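Local coordinates for protein acetyltransferase (Sinorhizobium meliloti, PDB 4JXQ) that probably transfers an acyl group from acetyl-CoA, which it binds, to an acceptor substrate, as a member of the GNAT acetyltransferase family, at residues D87-S92 / A103-L108; N27-Y32 / F151-W156. All coordinates share one frame; numbering follows the deposited sequence.

From the N terminus, helix 14-27 ends at Asn27, and the following loop, to residue 32, carries the first half of contact 2. The chain then builds helix 39-51 and strands 56-60 and 66-74 before strand 84-91 brings in the first half of contact 1. That contact closes soon afterwards, when helix 100-115 folds back on the strand. Contact 2 closes much later, at the hairpin turn between strands 141-152 and 155-165, so the short loop of contact 1 sits wholly within its long one. Their centres are about 20 Å apart, but Tyr90 OH packs on Thr31 CB at 3.6 Å. Contact 1 holds a helix on the central sheet; contact 2 ties the end of helix 14-27 to the hairpin.

Contact 1. Residues D87-S92 / A103-L108; sequences DSIYLS and ALLSEL
Ile89 lays its CD1 against Leu105 CB at 3.8 Å, the two side chains meeting at about a right angle, while its other branch, CG2, touches Leu104 CD1, the isoleucine and this leucine passing in opposite directions. With CG1 anti to the carbonyl carbon (chi1 -54°) and CG2 anti to the backbone N, the isoleucine spans two successive leucines of the helix. Leu104 CD1 also takes Leu91 CD2 at 3.7 Å, so one methyl serves two strand residues. The strand and helix segments run nearly antiparallel, at 156° with axes 9.3 Å apart, as the first strand and the helix of the beta-alpha-beta unit 84-91, 100-115, 119-125. In this GNAT protein the end of that strand binds acetyl-CoA through Ile89 and Leu91, and Gly97 and Gly101 join them from the turn and the start of the helix. Farther back along the strand, Asp87 CB rests on Leu108 CD1 at 3.7 Å. Asp87 OD2 lies equally near Leu105 CD1, but the polar partner of this oxygen is His135 NE2, a hydrogen bond made outside the strand-helix interface. On the sheet side, Leu104 and Leu108 both reach Ala70 of the adjacent strand 66-74.

Contact 2. Residues N27-Y32 / F151-W156; sequences NGVATY and FKHGRW
Lys152, the last residue of strand 141-152, directs its CB toward residues 27-32, and CG lies anti to the backbone N (chi1 -168°). CG lies 3.8 Å above the plane of the His153 ring, offset toward its rim. Beyond CG the chain is fully extended: CD comes to 3.8 Å from both Gly28 O and Thr31 O, CE closes on Gly28 O, and NZ ends between the two carbonyls. NZ donates to Thr31 O at 2.8 Å and to Gly28 O at 3.0 Å, somewhat out of both carbonyl planes. Val25 O and Glu33 O are further acceptors; with four carbonyls for three N-H groups, at least one hydrogen is probably shared.

Gly28 O, just past the helix, is gripped twice. His153 NE2 reaches it at 3.1 Å with an N-H...O angle of 158°; the oxygen lies near the ring plane, but the donor stands above the carbonyl plane, on the face opposite to Lys152 NZ. Val29 CG1 approaches the edge of the same ring at His153 CD2 (4.2 Å) and lies loosely beside Arg155 NH2. Lys152 and Arg155 bracket a type I' turn, which sets His153 at the tip of the hairpin. Lys152 also packs on Ala80 of the second subunit, and the Val29 side chain is about 5 Å from that of His128, which binds acetyl-CoA. A methionine in place of Lys152 has no ammonium, and would probably leave Thr31 O without this donor and Gly28 O with His153 NE2 alone of its two, holding the loop less firmly to the hairpin. The bond to a carbonyl requires a hydrogen on His153 NE2, and the lysine's positive charge is probably stabilised by the converging carbonyl dipoles.

Contact 1. Residues D87-S92 / A103-L108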
loop_
_atom_site.group_PDB
_atom_site.type_symbol
_atom_site.label_atom_id
_atom_site.label_comp_id
_atom_site.label_asym_id
_atom_site.label_seq_id
_atom_site.Cartn_x
_atom_site.Cartn_y
_atom_site.Cartn_z
ATOM N N ASP A 87 -4.662 7.478 7.304
ATOM C CA ASP A 87 -5.968 7.749 7.867
ATOM C C ASP A 87 -7.089 7.174 7.010
ATOM O O ASP A 87 -6.992 7.185 5.775
ATOM C CB ASP A 87 -6.275 9.263 8.032
ATOM C CG ASP A 87 -6.314 10.044 6.754
ATOM O OD1 ASP A 87 -5.193 10.406 6.252
ATOM O OD2 ASP A 87 -7.438 10.418 6.357
ATOM N N SER A 88 -8.156 6.750 7.663
ATOM C CA SER A 88 -9.374 6.289 7.059
ATOM C C SER A 88 -10.528 6.992 7.763
ATOM O O SER A 88 -10.595 7.024 8.981
ATOM C CB SER A 88 -9.560 4.784 7.234
ATOM O OG SER A 88 -8.569 4.063 6.551
ATOM N N ILE A 89 -11.436 7.591 6.985
ATOM C CA ILE A 89 -12.585 8.344 7.512
ATOM C C ILE A 89 -13.820 7.998 6.742
ATOM O O ILE A 89 -13.817 8.051 5.510
ATOM C CB ILE A 89 -12.325 9.860 7.358
ATOM C CG1 ILE A 89 -11.032 10.282 7.960
ATOM C CG2 ILE A 89 -13.521 10.655 7.933
ATOM C CD1 ILE A 89 -10.677 11.675 7.611
ATOM N N TYR A 90 -14.903 7.665 7.449
ATOM C CA TYR A 90 -16.162 7.330 6.826
ATOM C C TYR A 90 -17.301 8.002 7.557
ATOM O O TYR A 90 -17.496 7.822 8.746
ATOM C CB TYR A 90 -16.407 5.808 6.832
ATOM C CG TYR A 90 -15.386 5.102 5.939
ATOM C CD1 TYR A 90 -15.638 4.952 4.619
ATOM C CD2 TYR A 90 -14.209 4.602 6.431
ATOM C CE1 TYR A 90 -14.694 4.377 3.777
ATOM C CE2 TYR A 90 -13.248 4.038 5.582
ATOM C CZ TYR A 90 -13.529 3.943 4.257
ATOM O OH TYR A 90 -12.582 3.381 3.408
ATOM N N LEU A 91 -18.040 8.824 6.833
ATOM C CA LEU A 91 -19.222 9.517 7.356
ATOM C C LEU A 91 -20.469 8.940 6.757
ATOM O O LEU A 91 -20.537 8.791 5.525
ATOM C CB LEU A 91 -19.158 10.987 6.967
ATOM C CG LEU A 91 -18.062 11.753 7.591
ATOM C CD1 LEU A 91 -18.048 13.153 6.992
ATOM C CD2 LEU A 91 -18.153 11.802 9.097
ATOM N N SER A 92 -21.482 8.740 7.551
ATOM C CA SER A 92 -22.804 8.464 7.000
ATOM C C SER A 92 -23.297 9.655 6.184
ATOM O O SER A 92 -22.892 10.782 6.454
ATOM C CB SER A 92 -23.787 8.150 8.097
ATOM O OG SER A 92 -23.989 9.222 8.954
ATOM N N ALA A 103 -13.296 17.326 12.046
ATOM C CA ALA A 103 -13.071 16.957 13.445
ATOM C C ALA A 103 -12.424 15.586 13.579
ATOM O O ALA A 103 -11.480 15.417 14.333
ATOM C CB ALA A 103 -14.366 17.000 14.201
ATOM N N LEU A 104 -12.940 14.617 12.807
ATOM C CA LEU A 104 -12.318 13.256 12.867
ATOM C C LEU A 104 -10.902 13.290 12.427
ATOM O O LEU A 104 -10.047 12.669 13.064
ATOM C CB LEU A 104 -13.141 12.337 11.980
ATOM C CG LEU A 104 -14.510 11.907 12.547
ATOM C CD1 LEU A 104 -15.369 11.281 11.503
ATOM C CD2 LEU A 104 -14.312 10.992 13.782
ATOM N N LEU A 105 -10.598 13.983 11.317
ATOM C CA LEU A 105 -9.211 14.026 10.849
ATOM C C LEU A 105 -8.303 14.768 11.825
ATOM O O LEU A 105 -7.189 14.382 12.076
ATOM C CB LEU A 105 -9.143 14.611 9.435
ATOM C CG LEU A 105 -7.792 14.561 8.747
ATOM C CD1 LEU A 105 -7.148 13.185 8.771
ATOM C CD2 LEU A 105 -7.936 15.087 7.335
ATOM N N SER A 106 -8.848 15.877 12.399
ATOM C CA SER A 106 -8.082 16.599 13.428
ATOM C C SER A 106 -7.663 15.713 14.659
ATOM O O SER A 106 -6.592 15.774 15.196
ATOM C CB SER A 106 -8.853 17.798 13.950
ATOM O OG SER A 106 -9.139 18.795 12.987
ATOM N N GLU A 107 -8.634 14.884 15.022
ATOM C CA GLU A 107 -8.418 13.915 16.085
ATOM C C GLU A 107 -7.359 12.898 15.709
ATOM O O GLU A 107 -6.456 12.613 16.491
ATOM C CB GLU A 107 -9.748 13.263 16.450
ATOM C CG GLU A 107 -9.713 12.064 17.409
ATOM C CD GLU A 107 -9.366 12.326 18.823
ATOM O OE1 GLU A 107 -8.988 13.445 19.183
ATOM O OE2 GLU A 107 -9.393 11.395 19.643
ATOM N N LEU A 108 -7.434 12.328 14.498
ATOM C CA LEU A 108 -6.408 11.419 14.088
ATOM C C LEU A 108 -5.059 12.081 14.063
ATOM O O LEU A 108 -4.072 11.498 14.514
ATOM C CB LEU A 108 -6.724 10.786 12.741
ATOM C CG LEU A 108 -7.975 9.922 12.646
ATOM C CD1 LEU A 108 -8.026 9.333 11.254
ATOM C CD2 LEU A 108 -8.041 8.814 13.714
#

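Contact 2. Residues N27-Y32 / F151-W156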
loop_
_atom_site.group_PDB
_atom_site.type_symbol
_atom_site.label_atom_id
_atom_site.label_comp_id
_atom_site.label_asym_id
_atom_site.label_seq_id
_atom_site.Cartn_x
_atom_site.Cartn_y
_atom_site.Cartn_z
ATOM N N ASN A 27 -21.998 2.400 -2.469
ATOM C CA ASN A 27 -22.353 3.597 -3.196
ATOM C C ASN A 27 -21.230 4.533 -3.540
ATOM O O ASN A 27 -21.409 5.443 -4.323
ATOM C CB ASN A 27 -23.414 4.332 -2.431
ATOM C CG ASN A 27 -24.702 3.520 -2.330
ATOM O OD1 ASN A 27 -25.015 2.705 -3.202
ATOM N ND2 ASN A 27 -25.439 3.736 -1.260
ATOM N N GLY A 28 -20.061 4.325 -2.973
ATOM C CA GLY A 28 -18.966 5.294 -3.106
ATOM C C GLY A 28 -17.713 4.746 -3.736
ATOM O O GLY A 28 -17.655 3.573 -4.090
ATOM N N VAL A 29 -16.728 5.637 -3.850
ATOM C CA VAL A 29 -15.402 5.297 -4.367
ATOM C C VAL A 29 -14.309 5.448 -3.353
ATOM O O VAL A 29 -13.131 5.263 -3.687
ATOM C CB VAL A 29 -15.007 6.176 -5.594
ATOM C CG1 VAL A 29 -15.917 5.860 -6.728
ATOM C CG2 VAL A 29 -15.055 7.666 -5.238
ATOM N N ALA A 30 -14.667 5.843 -2.141
ATOM C CA ALA A 30 -13.656 5.994 -1.097
ATOM C C ALA A 30 -12.976 4.711 -0.738
ATOM O O ALA A 30 -11.833 4.737 -0.368
ATOM C CB ALA A 30 -14.293 6.622 0.146
ATOM N N THR A 31 -13.727 3.627 -0.773
ATOM C CA THR A 31 -13.172 2.302 -0.573
ATOM C C THR A 31 -13.250 1.497 -1.864
ATOM O O THR A 31 -14.233 1.535 -2.589
ATOM C CB THR A 31 -13.858 1.537 0.595
ATOM O OG1 THR A 31 -13.296 0.242 0.589
ATOM C CG2 THR A 31 -15.346 1.484 0.525
ATOM N N TYR A 32 -12.186 0.756 -2.112
ATOM C CA TYR A 32 -12.088 -0.097 -3.280
ATOM C C TYR A 32 -12.582 -1.507 -3.008
ATOM O O TYR A 32 -12.497 -2.366 -3.890
ATOM C CB TYR A 32 -10.697 -0.044 -3.848
ATOM C CG TYR A 32 -10.342 1.233 -4.597
ATOM C CD1 TYR A 32 -11.183 2.319 -4.658
ATOM C CD2 TYR A 32 -9.160 1.331 -5.282
ATOM C CE1 TYR A 32 -10.818 3.489 -5.323
ATOM C CE2 TYR A 32 -8.772 2.476 -5.929
ATOM C CZ TYR A 32 -9.625 3.561 -5.924
ATOM O OH TYR A 32 -9.259 4.757 -6.551
ATOM N N PHE A 151 -10.983 0.207 -10.551
ATOM C CA PHE A 151 -12.081 -0.056 -11.492
ATOM C C PHE A 151 -13.285 -0.445 -10.683
ATOM O O PHE A 151 -13.242 -1.466 -9.998
ATOM C CB PHE A 151 -11.749 -1.132 -12.527
ATOM C CG PHE A 151 -12.794 -1.204 -13.629
ATOM C CD1 PHE A 151 -12.804 -0.262 -14.632
ATOM C CD2 PHE A 151 -13.795 -2.142 -13.598
ATOM C CE1 PHE A 151 -13.766 -0.303 -15.637
ATOM C CE2 PHE A 151 -14.761 -2.179 -14.600
ATOM C CZ PHE A 151 -14.764 -1.236 -15.594
ATOM N N LYS A 152 -14.316 0.402 -10.634
ATOM C CA LYS A 152 -15.481 0.173 -9.763
ATOM C C LYS A 152 -16.667 0.888 -10.414
ATOM O O LYS A 152 -16.532 1.955 -10.959
ATOM C CB LYS A 152 -15.212 0.717 -8.346
ATOM C CG LYS A 152 -16.251 0.262 -7.337
ATOM C CD LYS A 152 -15.937 0.724 -5.912
ATOM C CE LYS A 152 -17.003 0.244 -4.906
ATOM N NZ LYS A 152 -16.797 0.770 -3.521
ATOM N N HIS A 153 -17.859 0.307 -10.304
ATOM C CA HIS A 153 -19.064 0.916 -10.872
ATOM C C HIS A 153 -18.874 1.173 -12.387
ATOM O O HIS A 153 -19.370 2.165 -12.925
ATOM C CB HIS A 153 -19.454 2.258 -10.158
ATOM C CG HIS A 153 -19.518 2.225 -8.661
ATOM N ND1 HIS A 153 -20.366 1.388 -7.978
ATOM C CD2 HIS A 153 -18.861 2.958 -7.713
ATOM C CE1 HIS A 153 -20.239 1.592 -6.676
ATOM N NE2 HIS A 153 -19.322 2.535 -6.486
ATOM N N GLY A 154 -18.131 0.293 -13.043
ATOM C CA GLY A 154 -17.910 0.350 -14.488
ATOM C C GLY A 154 -16.998 1.450 -14.957
ATOM O O GLY A 154 -16.977 1.667 -16.147
ATOM N N ARG A 155 -16.218 2.076 -14.059
ATOM C CA ARG A 155 -15.392 3.209 -14.390
ATOM C C ARG A 155 -13.965 3.013 -13.882
ATOM O O ARG A 155 -13.751 2.492 -12.793
ATOM C CB ARG A 155 -15.979 4.497 -13.729
ATOM C CG ARG A 155 -17.377 4.889 -14.187
ATOM C CD ARG A 155 -17.958 5.954 -13.284
ATOM N NE ARG A 155 -16.960 6.821 -12.633
ATOM C CZ ARG A 155 -16.860 7.040 -11.311
ATOM N NH1 ARG A 155 -15.914 7.861 -10.843
ATOM N NH2 ARG A 155 -17.696 6.463 -10.443
ATOM N N TRP A 156 -13.013 3.517 -14.660
ATOM C CA TRP A 156 -11.656 3.691 -14.175
ATOM C C TRP A 156 -11.601 4.836 -13.199
ATOM O O TRP A 156 -12.130 5.910 -13.412
ATOM C CB TRP A 156 -10.701 3.907 -15.336
ATOM C CG TRP A 156 -10.498 2.717 -16.228
ATOM C CD1 TRP A 156 -10.939 2.537 -17.499
ATOM C CD2 TRP A 156 -9.823 1.528 -15.863
ATOM N NE1 TRP A 156 -10.530 1.315 -17.966
ATOM C CE2 TRP A 156 -9.865 0.665 -16.973
ATOM C CE3 TRP A 156 -9.207 1.075 -14.684
ATOM C CZ2 TRP A 156 -9.304 -0.613 -16.930
ATOM C CZ3 TRP A 156 -8.689 -0.191 -14.648
ATOM C CH2 TRP A 156 -8.719 -1.019 -15.765
#